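Local coordinates for protein enzyme subtilase SubTY from Bacillus sp. TY145 (Bacillus sp., PDB 5FFN) that probably hydrolyses peptide bonds in proteins as a subtilisin-like serine protease that carries bound calcium and sodium ions, at residues I20-G25 and G90-A95; T79-G84 and P96-W101; A119-V124 and S152-A157; H123-A128 and K160-V165; S208-P213 and D300-F305. All blocks are in the same frame, centred on the assembly; numbering follows the deposited sequence.

Interaction 1 (I20-G25 and G90-A95)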
# COMPACT_ATOMS: atom_id res chain seq x y z
N ILE A 20 6.35 20.44 11.66
CA ILE A 20 7.60 19.72 11.39
C ILE A 20 8.20 20.02 10.01
O ILE A 20 7.48 20.18 9.02
CB ILE A 20 7.47 18.18 11.50
CG1 ILE A 20 6.33 17.66 10.62
CG2 ILE A 20 7.31 17.71 12.96
CD1 ILE A 20 6.52 16.18 10.29
N THR A 21 9.52 20.02 9.96
CA THR A 21 10.27 20.21 8.72
C THR A 21 11.20 19.01 8.48
O THR A 21 11.88 18.93 7.45
CB THR A 21 11.15 21.48 8.81
OG1 THR A 21 12.02 21.37 9.94
CG2 THR A 21 10.29 22.70 9.00
N LYS A 22 11.23 18.08 9.44
CA LYS A 22 11.94 16.83 9.28
C LYS A 22 11.38 15.75 10.20
O LYS A 22 10.64 16.03 11.15
CB LYS A 22 13.45 16.97 9.50
CG LYS A 22 13.88 17.34 10.89
CD LYS A 22 15.42 17.10 11.07
CE LYS A 22 15.75 15.64 11.31
NZ LYS A 22 17.17 15.47 11.76
N THR A 23 11.74 14.51 9.91
CA THR A 23 11.31 13.37 10.70
C THR A 23 12.52 12.64 11.23
O THR A 23 13.63 12.90 10.78
CB THR A 23 10.46 12.40 9.85
OG1 THR A 23 11.24 11.95 8.74
CG2 THR A 23 9.17 13.08 9.39
N THR A 24 12.28 11.71 12.15
CA THR A 24 13.29 10.84 12.74
C THR A 24 12.69 9.46 13.08
O THR A 24 11.47 9.30 13.23
CB THR A 24 13.90 11.40 14.08
OG1 THR A 24 12.84 11.53 15.03
CG2 THR A 24 14.53 12.73 13.87
N GLY A 25 13.55 8.47 13.21
CA GLY A 25 13.13 7.19 13.75
C GLY A 25 13.23 6.02 12.78
O GLY A 25 13.44 6.21 11.57
N GLY A 90 15.96 17.32 1.03
CA GLY A 90 15.04 16.42 0.35
C GLY A 90 13.75 16.17 1.11
O GLY A 90 13.44 16.88 2.10
N VAL A 91 12.99 15.20 0.62
CA VAL A 91 11.71 14.84 1.25
C VAL A 91 11.99 13.87 2.38
O VAL A 91 12.99 13.13 2.37
CB VAL A 91 10.69 14.29 0.19
CG1 VAL A 91 10.99 12.83 -0.15
CG2 VAL A 91 9.26 14.47 0.65
N TYR A 92 11.09 13.87 3.36
CA TYR A 92 11.13 12.98 4.51
C TYR A 92 9.96 11.99 4.53
O TYR A 92 8.85 12.38 4.31
CB TYR A 92 11.03 13.79 5.80
CG TYR A 92 12.36 14.38 6.16
CD1 TYR A 92 13.29 13.61 6.83
CD2 TYR A 92 12.70 15.67 5.77
CE1 TYR A 92 14.55 14.11 7.15
CE2 TYR A 92 13.99 16.20 6.09
CZ TYR A 92 14.88 15.41 6.78
OH TYR A 92 16.15 15.83 7.14
N GLY A 93 10.24 10.75 4.87
CA GLY A 93 9.20 9.73 5.08
C GLY A 93 8.94 9.60 6.55
O GLY A 93 9.45 10.40 7.36
N VAL A 94 8.17 8.59 6.93
CA VAL A 94 7.83 8.42 8.33
C VAL A 94 9.00 8.00 9.23
O VAL A 94 9.09 8.46 10.38
CB VAL A 94 6.63 7.45 8.51
CG1 VAL A 94 6.21 7.40 9.97
CG2 VAL A 94 5.49 7.90 7.68
N ALA A 95 9.87 7.11 8.73
CA ALA A 95 10.87 6.42 9.51
C ALA A 95 12.24 6.48 8.78
O ALA A 95 12.75 5.48 8.24
CB ALA A 95 10.47 5.00 9.77
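Two connecting loops of the subtilase fold meet where Lys22 and Thr23 pack on the ring of Tyr92. The touching parts of the two chains run in similar directions, 21° apart. Lys22 and Thr23 both use one face of the phenol ring. Lys22 lays CB over this face, 3.7 Å from the centroid of the Tyr92 ring, in a CH-pi contact displaced toward the rim. Its nearest ring atom is Tyr92 CZ, 3.4 Å from Lys22 CB. CB does the packing, and the rest of the lysine chain bends and leads away from loop 90-95. The backbone N of Thr23 lies over the same face, also toward the rim. Thr21 O comes in obliquely, 3.7 Å from Tyr92 CE2.

Loop 20-25 follows helix 9-15 and leads to strand 29-35. Loop 90-95 follows helix 72-81 and leads to strand 99-104. The two strands are parallel neighbours in the main sheet, and the contact joins the loops that feed them.

The one hydrogen bond across the contact runs from Thr23 OG1 to Gly93 O, at 2.7 Å. The donor sits almost in line with the carbonyl, at a C=O...donor angle of 163°. A chi1 of 59° turns Thr23 OG1 toward loop 90-95 and also brings it 3.3 Å from Tyr92 CD1. Thr23 CG2 packs beside the bond, 3.4 Å from Gly93 O. Farther along, Gly25 O touches Ala95 CB at 3.7 Å. Gln97 bonds the backbone N of Gly25, and Tyr15 OH bonds Val94 O.

Interaction 2 (T79-G84 and P96-W101)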
# COMPACT_ATOMS: atom_id res chain seq x y z
N THR A 79 7.83 7.26 1.10
CA THR A 79 6.84 7.56 2.16
C THR A 79 7.26 6.82 3.41
O THR A 79 7.18 7.37 4.52
CB THR A 79 5.39 7.21 1.68
OG1 THR A 79 4.98 8.08 0.59
CG2 THR A 79 4.39 7.35 2.82
N VAL A 80 7.79 5.59 3.25
CA VAL A 80 8.26 4.84 4.39
C VAL A 80 9.44 5.54 5.07
O VAL A 80 9.49 5.71 6.32
CB VAL A 80 8.69 3.41 4.01
CG1 VAL A 80 9.25 2.67 5.20
CG2 VAL A 80 7.53 2.60 3.45
N LEU A 81 10.44 5.89 4.26
CA LEU A 81 11.74 6.14 4.84
C LEU A 81 12.65 7.15 4.15
O LEU A 81 13.84 7.14 4.45
CB LEU A 81 12.47 4.82 5.14
CG LEU A 81 12.52 3.75 4.03
CD1 LEU A 81 13.28 4.23 2.79
CD2 LEU A 81 13.14 2.48 4.55
N ALA A 82 12.13 8.01 3.27
CA ALA A 82 13.01 9.05 2.68
C ALA A 82 13.59 9.89 3.84
O ALA A 82 12.90 10.18 4.86
CB ALA A 82 12.29 9.92 1.71
N HIS A 83 14.86 10.28 3.69
CA HIS A 83 15.61 10.85 4.81
C HIS A 83 16.15 12.28 4.56
O HIS A 83 17.01 12.73 5.30
CB HIS A 83 16.72 9.88 5.23
CG HIS A 83 17.64 9.49 4.11
ND1 HIS A 83 18.15 10.41 3.22
CD2 HIS A 83 18.13 8.29 3.74
CE1 HIS A 83 18.93 9.79 2.36
NE2 HIS A 83 18.92 8.50 2.64
N GLY A 84 15.62 12.97 3.57
CA GLY A 84 15.92 14.36 3.25
C GLY A 84 17.22 14.57 2.47
O GLY A 84 17.53 15.70 2.10
N PRO A 96 12.83 7.69 8.74
CA PRO A 96 14.02 7.95 7.91
C PRO A 96 15.30 7.19 8.31
O PRO A 96 16.21 7.07 7.49
CB PRO A 96 14.21 9.47 8.06
CG PRO A 96 13.63 9.75 9.42
CD PRO A 96 12.39 8.90 9.45
N GLN A 97 15.35 6.64 9.53
CA GLN A 97 16.46 5.80 9.96
C GLN A 97 16.25 4.31 9.73
O GLN A 97 17.17 3.52 10.00
CB GLN A 97 16.88 6.09 11.43
CG GLN A 97 17.76 7.37 11.54
CD GLN A 97 16.98 8.66 11.43
OE1 GLN A 97 16.22 8.96 12.33
NE2 GLN A 97 17.17 9.44 10.34
N ALA A 98 15.06 3.90 9.25
CA ALA A 98 14.84 2.47 8.91
C ALA A 98 15.66 2.14 7.67
O ALA A 98 16.02 3.03 6.90
CB ALA A 98 13.34 2.17 8.68
N LYS A 99 15.93 0.86 7.49
CA LYS A 99 16.61 0.37 6.29
C LYS A 99 15.62 -0.32 5.35
O LYS A 99 14.59 -0.80 5.78
CB LYS A 99 17.74 -0.56 6.66
CG LYS A 99 18.92 0.17 7.32
CD LYS A 99 19.61 1.20 6.45
CE LYS A 99 20.74 1.87 7.29
NZ LYS A 99 21.56 2.81 6.46
N LEU A 100 16.00 -0.36 4.09
CA LEU A 100 15.13 -0.79 3.00
C LEU A 100 15.57 -2.14 2.45
O LEU A 100 16.76 -2.38 2.19
CB LEU A 100 15.06 0.31 1.93
CG LEU A 100 14.42 -0.04 0.59
CD1 LEU A 100 12.90 -0.24 0.74
CD2 LEU A 100 14.65 1.02 -0.43
N TRP A 101 14.61 -3.05 2.30
CA TRP A 101 14.82 -4.22 1.47
C TRP A 101 13.93 -4.01 0.23
O TRP A 101 12.68 -4.11 0.29
CB TRP A 101 14.50 -5.52 2.18
CG TRP A 101 15.36 -5.95 3.39
CD1 TRP A 101 16.43 -5.29 3.93
CD2 TRP A 101 15.23 -7.16 4.13
NE1 TRP A 101 16.97 -6.01 4.96
CE2 TRP A 101 16.27 -7.17 5.10
CE3 TRP A 101 14.35 -8.27 4.07
CZ2 TRP A 101 16.41 -8.19 6.02
CZ3 TRP A 101 14.52 -9.29 4.98
CH2 TRP A 101 15.57 -9.25 5.94
O HOH W 1 16.19 5.50 5.07
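Leu81 reaches across to strand 99-104 with one methyl, CD2. Its chi1 is 48°, which sets CG between the backbone N and the carbonyl carbon, and chi2 (63°) swings CD2 to the strand. There Leu81 CD2 rests on Leu100 CB at 3.9 Å and on Ala98 CB at 4.1 Å. The carbonyl oxygens of Ala98 and Lys99 also border this methyl. Leu100 meets it with CB.

Pro96 packs against the turn after the helix. Pro96 CB touches Ala82 O at 3.5 Å and His83 CB at 3.8 Å. The imidazole of His83 presents its edge to Pro96 O. The polar ends of this ring have other partners: NE2 bonds Ala46 O and ND1 bonds Gly85 N.

No direct hydrogen bond crosses the contact. Pro96 CA makes a C-H...O contact with Leu81 O, 3.6 Å long and fairly straight at 162°. A water lies 2.9 Å from Leu81 O and 2.9 Å from Pro96 O. Its position suits donation to either oxygen, but with more acceptors near than protons the sharing is not settled.

The contact is the helix-to-strand half of a beta-alpha-beta connection. Strand 49-54, helix 72-81 and strand 99-104 follow in the chain, and the two strands pair in parallel. Strand 99-104 lies between strands 29-35 and 49-54 in the sheet.

Interaction 3 (A119-V124 and S152-A157)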
# COMPACT_ATOMS: atom_id res chain seq x y z
N ALA A 119 6.76 -15.84 -3.76
CA ALA A 119 8.18 -16.20 -3.57
C ALA A 119 8.91 -15.12 -2.79
O ALA A 119 9.68 -15.42 -1.83
CB ALA A 119 8.80 -16.43 -4.86
N ALA A 120 8.62 -13.87 -3.12
CA ALA A 120 9.24 -12.72 -2.49
C ALA A 120 8.87 -12.61 -0.99
O ALA A 120 9.74 -12.40 -0.16
CB ALA A 120 8.89 -11.46 -3.22
N ILE A 121 7.60 -12.83 -0.66
CA ILE A 121 7.12 -12.83 0.76
C ILE A 121 7.83 -13.90 1.60
O ILE A 121 8.35 -13.63 2.68
CB ILE A 121 5.59 -13.05 0.82
CG1 ILE A 121 4.88 -11.91 0.11
CG2 ILE A 121 5.11 -13.14 2.28
CD1 ILE A 121 3.40 -12.22 -0.20
N ARG A 122 7.85 -15.12 1.08
CA ARG A 122 8.55 -16.22 1.73
C ARG A 122 10.04 -15.94 1.91
O ARG A 122 10.59 -16.25 2.97
CB ARG A 122 8.35 -17.52 0.96
CG ARG A 122 6.92 -17.95 0.99
CD ARG A 122 6.69 -19.22 0.20
NE ARG A 122 5.42 -19.81 0.57
CZ ARG A 122 5.24 -20.67 1.58
NH1 ARG A 122 6.24 -21.09 2.31
NH2 ARG A 122 4.03 -21.13 1.83
N HIS A 123 10.65 -15.32 0.90
CA HIS A 123 12.05 -14.96 0.96
C HIS A 123 12.33 -13.91 2.06
O HIS A 123 13.25 -14.06 2.83
CB HIS A 123 12.54 -14.51 -0.41
CG HIS A 123 14.01 -14.25 -0.47
ND1 HIS A 123 14.94 -15.26 -0.56
CD2 HIS A 123 14.70 -13.09 -0.42
CE1 HIS A 123 16.16 -14.73 -0.56
NE2 HIS A 123 16.05 -13.42 -0.48
N VAL A 124 11.48 -12.90 2.17
CA VAL A 124 11.59 -11.96 3.29
C VAL A 124 11.63 -12.71 4.63
O VAL A 124 12.50 -12.44 5.45
CB VAL A 124 10.41 -10.92 3.32
CG1 VAL A 124 10.47 -10.05 4.61
CG2 VAL A 124 10.41 -10.04 2.10
N SER A 152 -0.90 -18.16 1.48
CA SER A 152 0.00 -19.12 2.09
C SER A 152 1.34 -18.47 2.50
O SER A 152 1.86 -18.70 3.63
CB SER A 152 0.25 -20.29 1.15
OG SER A 152 1.20 -21.20 1.70
N ALA A 153 1.86 -17.63 1.61
CA ALA A 153 3.14 -16.91 1.82
C ALA A 153 3.01 -15.92 2.97
O ALA A 153 3.88 -15.84 3.88
CB ALA A 153 3.56 -16.23 0.58
N VAL A 154 1.90 -15.17 2.99
CA VAL A 154 1.65 -14.22 4.08
C VAL A 154 1.63 -14.95 5.43
O VAL A 154 2.24 -14.46 6.40
CB VAL A 154 0.34 -13.43 3.82
CG1 VAL A 154 -0.18 -12.75 5.11
CG2 VAL A 154 0.54 -12.47 2.66
N ASP A 155 0.93 -16.08 5.51
CA ASP A 155 0.84 -16.85 6.77
C ASP A 155 2.20 -17.40 7.19
O ASP A 155 2.49 -17.44 8.36
CB ASP A 155 -0.21 -17.95 6.70
CG ASP A 155 -1.63 -17.39 6.61
OD1 ASP A 155 -1.80 -16.18 6.89
OD2 ASP A 155 -2.53 -18.13 6.21
N TYR A 156 2.99 -17.84 6.22
CA TYR A 156 4.34 -18.30 6.46
C TYR A 156 5.18 -17.19 7.07
O TYR A 156 5.87 -17.41 8.08
CB TYR A 156 4.95 -18.76 5.15
CG TYR A 156 6.39 -19.23 5.23
CD1 TYR A 156 6.68 -20.49 5.76
CD2 TYR A 156 7.44 -18.45 4.76
CE1 TYR A 156 7.97 -20.95 5.79
CE2 TYR A 156 8.75 -18.91 4.77
CZ TYR A 156 9.00 -20.16 5.30
OH TYR A 156 10.30 -20.63 5.29
N ALA A 157 5.09 -15.98 6.51
CA ALA A 157 5.88 -14.85 6.98
C ALA A 157 5.41 -14.40 8.34
O ALA A 157 6.24 -14.06 9.20
CB ALA A 157 5.83 -13.73 5.97
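Arg122 NH2 donates to Ser152 OG across two neighbouring helices, at 2.8 Å. The bond is weak, because its N-H...O angle is only 125°, although the hydroxyl lies in the guanidinium plane at its edge. The helices belong to the alpha/beta core of the subtilase fold. They are successive helices of the alternating alpha/beta order, with strand 134-142 between them in the chain. Segments 119-124 and 152-157 run almost parallel, 6° apart, and their axes come within 8.4 Å.

NH1 of the same group lies over one face of the Tyr156 ring, toward its rim. Arg122 NH1 is 3.5 Å from Tyr156 CG. The guanidinium and ring planes are 31° apart. Arg122 CZ is 4.5 Å from the centroid of the Tyr156 ring, an off-centre cation-pi contact. The arginine chain is extended from CG to NE, which spans the groove between the helices. On the way, Arg122 CG rests on Ala153 CB at 3.8 Å. The hydroxyl of Tyr156 has Asp126 as its partner.

Deeper in, Ile121 points into the interface and meets Ala153 and Ala157, whose small side chains are consistent with the close axes. On the sheet side, Ile121 also touches Ile137 and Met139 of strand 134-142. Its CB meets Ala153 CB, and Ile121 CD1 reaches Val154 CG2 at 4.1 Å. Ile121 CG2 lies 3.8 Å from Ala157 CB and 3.4 Å from Ala153 O.

Interaction 4 (H123-A128 and K160-V165)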
# COMPACT_ATOMS: atom_id res chain seq x y z
N HIS A 123 10.65 -15.32 0.90
CA HIS A 123 12.05 -14.96 0.96
C HIS A 123 12.33 -13.91 2.06
O HIS A 123 13.25 -14.06 2.83
CB HIS A 123 12.54 -14.51 -0.41
CG HIS A 123 14.01 -14.25 -0.47
ND1 HIS A 123 14.94 -15.26 -0.56
CD2 HIS A 123 14.70 -13.09 -0.42
CE1 HIS A 123 16.16 -14.73 -0.56
NE2 HIS A 123 16.05 -13.42 -0.48
N VAL A 124 11.48 -12.90 2.17
CA VAL A 124 11.59 -11.96 3.29
C VAL A 124 11.63 -12.71 4.63
O VAL A 124 12.50 -12.44 5.45
CB VAL A 124 10.41 -10.92 3.32
CG1 VAL A 124 10.47 -10.05 4.61
CG2 VAL A 124 10.41 -10.04 2.10
N ALA A 125 10.68 -13.61 4.83
CA ALA A 125 10.55 -14.38 6.08
C ALA A 125 11.81 -15.20 6.36
O ALA A 125 12.34 -15.19 7.47
CB ALA A 125 9.34 -15.27 6.03
N ASP A 126 12.34 -15.82 5.30
CA ASP A 126 13.56 -16.62 5.41
C ASP A 126 14.75 -15.74 5.75
O ASP A 126 15.55 -16.09 6.63
CB ASP A 126 13.79 -17.41 4.13
CG ASP A 126 12.83 -18.58 3.98
OD1 ASP A 126 12.20 -19.01 4.95
OD2 ASP A 126 12.71 -19.11 2.87
N GLU A 127 14.85 -14.58 5.11
CA GLU A 127 15.91 -13.62 5.39
C GLU A 127 15.80 -13.10 6.81
O GLU A 127 16.82 -12.94 7.51
CB GLU A 127 15.89 -12.45 4.40
CG GLU A 127 16.31 -12.84 3.00
CD GLU A 127 17.80 -13.13 2.91
OE1 GLU A 127 18.62 -12.23 3.17
OE2 GLU A 127 18.13 -14.28 2.62
N ALA A 128 14.57 -12.82 7.24
CA ALA A 128 14.32 -12.34 8.60
C ALA A 128 14.75 -13.35 9.66
O ALA A 128 15.44 -13.01 10.63
CB ALA A 128 12.81 -11.93 8.78
N LYS A 160 6.69 -16.48 11.06
CA LYS A 160 8.11 -16.25 11.32
C LYS A 160 8.41 -14.81 11.85
O LYS A 160 9.56 -14.36 11.82
CB LYS A 160 8.92 -16.57 10.07
CG LYS A 160 8.88 -18.06 9.68
CD LYS A 160 9.48 -18.28 8.31
CE LYS A 160 10.59 -19.29 8.31
NZ LYS A 160 11.74 -18.81 9.05
N GLY A 161 7.38 -14.14 12.40
CA GLY A 161 7.54 -12.86 13.12
C GLY A 161 7.71 -11.61 12.27
O GLY A 161 8.29 -10.62 12.74
N VAL A 162 7.27 -11.67 11.01
CA VAL A 162 7.33 -10.54 10.07
C VAL A 162 5.95 -9.87 10.04
O VAL A 162 4.93 -10.56 9.88
CB VAL A 162 7.70 -10.99 8.62
CG1 VAL A 162 7.66 -9.81 7.65
CG2 VAL A 162 9.10 -11.64 8.57
N LEU A 163 5.90 -8.56 10.25
CA LEU A 163 4.63 -7.82 10.16
C LEU A 163 4.32 -7.60 8.68
O LEU A 163 5.20 -7.21 7.91
CB LEU A 163 4.75 -6.47 10.84
CG LEU A 163 3.45 -5.67 10.92
CD1 LEU A 163 2.45 -6.40 11.82
CD2 LEU A 163 3.73 -4.29 11.42
N ILE A 164 3.07 -7.81 8.28
CA ILE A 164 2.63 -7.57 6.91
C ILE A 164 1.59 -6.44 6.89
O ILE A 164 0.52 -6.55 7.53
CB ILE A 164 2.05 -8.86 6.21
CG1 ILE A 164 3.09 -10.01 6.15
CG2 ILE A 164 1.60 -8.58 4.80
CD1 ILE A 164 2.90 -10.99 7.20
N VAL A 165 1.91 -5.43 6.11
CA VAL A 165 1.05 -4.27 5.93
C VAL A 165 0.72 -4.15 4.44
O VAL A 165 1.63 -4.20 3.60
CB VAL A 165 1.74 -2.99 6.46
CG1 VAL A 165 0.77 -1.82 6.34
CG2 VAL A 165 2.17 -3.14 7.94
O HOH W 2 13.66 -20.03 7.15
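Val162 and Lys160 meet one side of helix 114-131, mostly through apolar packing. Val162 divides its two methyls. Val162 CG2 sits on Ala128 CB at 3.7 Å and on Ala125 CA at 4.0 Å. Val162 CG1 meets Val124 CG1 at 4.1 Å, with the two valine side chains crossing at about a right angle. Chi1 of 176° puts CG1 on Val124, while CG2 bridges Ala125 and Ala128, one turn apart. Lys160 adds its aliphatic part, placing CD 3.8 Å from Ala125 CB.

The polar part of the contact goes through a water. Lys160 NZ and Asp126 OD1 stand 4.1 Å apart, beyond a salt bridge. The water donates to Asp126 OD1 at 2.8 Å and accepts from Lys160 NZ at 3.0 Å. Lys160 bends at chi3 and chi4 to bring NZ there. Asp126 OD1 is also hydrogen-bonded to Tyr156 OH of helix 148-159.

Backbone bonds shape the turn into 160-165. Gly161, with positive phi, is the C-prime residue of a Schellman motif. It closes the preceding helix through Val162 N to Ala157 O and Gly161 N to Tyr158 O.

The contact sits where helix 148-159 gives way to strand 163-167. That strand pairs in parallel with strand 134-142, whose Val135 packs on Val124 and Ala128. Leu163 and Val165 turn to helix 250-267, while Ile164 packs on helix 148-159.

Interaction 5 (S208-P213 and D300-F305). With CA (calcium ion), chain D.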
# COMPACT_ATOMS: atom_id res chain seq x y z
N SER A 208 -11.45 4.29 -1.75
CA SER A 208 -10.88 3.25 -0.85
C SER A 208 -11.83 2.06 -0.70
O SER A 208 -13.02 2.21 -0.52
CB SER A 208 -10.51 3.89 0.50
OG SER A 208 -9.80 3.02 1.37
N SER A 209 -11.29 0.85 -0.80
CA SER A 209 -12.14 -0.33 -0.71
C SER A 209 -12.68 -0.48 0.71
O SER A 209 -11.97 -0.27 1.69
CB SER A 209 -11.41 -1.60 -1.11
OG SER A 209 -11.05 -1.63 -2.48
N ARG A 210 -13.94 -0.88 0.79
CA ARG A 210 -14.62 -1.09 2.09
C ARG A 210 -14.59 -2.56 2.48
O ARG A 210 -14.67 -3.42 1.64
CB ARG A 210 -16.07 -0.62 2.04
CG ARG A 210 -16.31 0.83 2.44
CD ARG A 210 -15.56 1.84 1.57
NE ARG A 210 -15.87 3.22 2.02
CZ ARG A 210 -15.29 4.33 1.59
NH1 ARG A 210 -14.32 4.28 0.67
NH2 ARG A 210 -15.69 5.52 2.07
N GLY A 211 -14.49 -2.82 3.78
CA GLY A 211 -14.61 -4.15 4.34
C GLY A 211 -16.04 -4.65 4.36
O GLY A 211 -16.96 -4.02 3.83
N ASN A 212 -16.21 -5.79 4.98
CA ASN A 212 -17.49 -6.47 5.07
C ASN A 212 -18.30 -5.83 6.23
O ASN A 212 -17.96 -6.00 7.40
CB ASN A 212 -17.22 -7.96 5.32
CG ASN A 212 -18.50 -8.78 5.44
OD1 ASN A 212 -19.60 -8.26 5.26
ND2 ASN A 212 -18.35 -10.08 5.66
N PRO A 213 -19.44 -5.16 5.92
CA PRO A 213 -20.21 -4.57 7.04
C PRO A 213 -20.59 -5.57 8.15
O PRO A 213 -20.56 -5.19 9.33
CB PRO A 213 -21.45 -3.99 6.34
CG PRO A 213 -20.98 -3.73 4.95
CD PRO A 213 -20.12 -4.92 4.64
N ASP A 300 -15.39 0.52 11.95
CA ASP A 300 -16.31 0.54 10.83
C ASP A 300 -15.62 -0.00 9.57
O ASP A 300 -14.39 -0.15 9.50
CB ASP A 300 -16.91 1.96 10.62
CG ASP A 300 -15.89 2.96 10.14
OD1 ASP A 300 -15.39 2.81 9.03
OD2 ASP A 300 -15.66 3.97 10.83
N TYR A 301 -16.44 -0.31 8.58
CA TYR A 301 -15.95 -0.99 7.39
C TYR A 301 -15.36 -0.01 6.34
O TYR A 301 -14.85 -0.47 5.31
CB TYR A 301 -17.04 -1.87 6.78
CG TYR A 301 -18.31 -1.14 6.39
CD1 TYR A 301 -18.40 -0.47 5.18
CD2 TYR A 301 -19.40 -1.07 7.26
CE1 TYR A 301 -19.58 0.25 4.84
CE2 TYR A 301 -20.57 -0.40 6.92
CZ TYR A 301 -20.66 0.25 5.70
OH TYR A 301 -21.84 0.94 5.34
N ALA A 302 -15.36 1.31 6.60
CA ALA A 302 -14.61 2.25 5.76
C ALA A 302 -13.20 2.52 6.25
O ALA A 302 -12.25 2.60 5.46
CB ALA A 302 -15.35 3.60 5.62
N SER A 303 -13.05 2.68 7.56
CA SER A 303 -11.81 3.13 8.14
C SER A 303 -11.19 2.14 9.15
O SER A 303 -10.14 2.41 9.69
CB SER A 303 -12.02 4.47 8.83
OG SER A 303 -12.87 4.35 9.98
N GLY A 304 -11.88 1.03 9.43
CA GLY A 304 -11.41 0.08 10.41
C GLY A 304 -11.40 0.69 11.80
O GLY A 304 -12.34 1.36 12.22
N PHE A 305 -10.32 0.42 12.54
CA PHE A 305 -10.21 0.79 13.92
C PHE A 305 -9.94 2.27 14.09
O PHE A 305 -10.16 2.80 15.18
CB PHE A 305 -9.07 0.04 14.63
CG PHE A 305 -9.27 -1.46 14.83
CD1 PHE A 305 -10.22 -2.19 14.12
CD2 PHE A 305 -8.41 -2.15 15.69
CE1 PHE A 305 -10.36 -3.60 14.30
CE2 PHE A 305 -8.55 -3.53 15.87
CZ PHE A 305 -9.50 -4.25 15.19
CA CA D . -14.93 4.82 12.97
O HOH W 3 -11.92 2.28 2.80
O HOH W 4 -12.62 4.18 12.64
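Pro213 lies over one face of the Tyr301 ring, with CG 3.8 Å from the ring centroid and only 8° off the normal. This is a CH-pi contact over the ring centre. At the ring edge stands Arg210, with CG 3.7 Å from Tyr301 CD1. The guanidinium of Arg210 is turned 60° from the ring, and Ala302 CB comes to it obliquely. Segment 300-305 belongs to a calcium-binding loop of the subtilase fold, and 208-213 packs beside it. Asp300 to Ala302 form an Asx turn, with Tyr301 in its middle.

The loops are joined by a backbone bond from Gly211 N to Tyr301 O, 2.8 Å long. It lies in the carbonyl plane, on a lone pair. Arg210 bends at chi2 (59°) and donates from NH1 to Ser208 O at 2.7 Å, nearly in the guanidinium plane. Ala205 O and Ile293 O take further bonds from the guanidinium. A water accepts from Ser208 OG and donates to Ser209 O and Ala302 O, bridging the loops.

Asp300 organises its own loop. Asp300 OD1 accepts from Ala302 N on its anti lone pair, at 2.9 Å, and from Ser303 N at 2.8 Å. OD2 accepts from Ser303 OG and binds calcium. Asp288, Ile289, Gly296 and Gly298 also bind this ion. Asp300 OD2 is 2.4 Å from the calcium ion. A second water donates to Ser303 OG and Gly304 O. The oxygen of this water binds the calcium ion at 2.4 Å.

Interactions 1 and 2 adjoin, with centres 9 Å apart. Their segments alternate along the chain, and Gly93 N probably bonds Ala82 O at 2.7 Å. Interactions 3 and 4 share helix 114-131 and lie 7 Å apart between centres. Ala157 CA of interaction 3 packs on Ala125 CB of interaction 4 at 3.6 Å. Trp101, of the strand in interaction 2, packs on this helix: Trp101 CZ3 is 3.5 Å from Glu127 CB. Interaction 5 stands apart at a calcium site, its nearest atoms about 12 Å from interaction 4. Interaction 2 uses the end of helix 72-81, which probably carries the histidine of a Ser-His-Asp triad at its start.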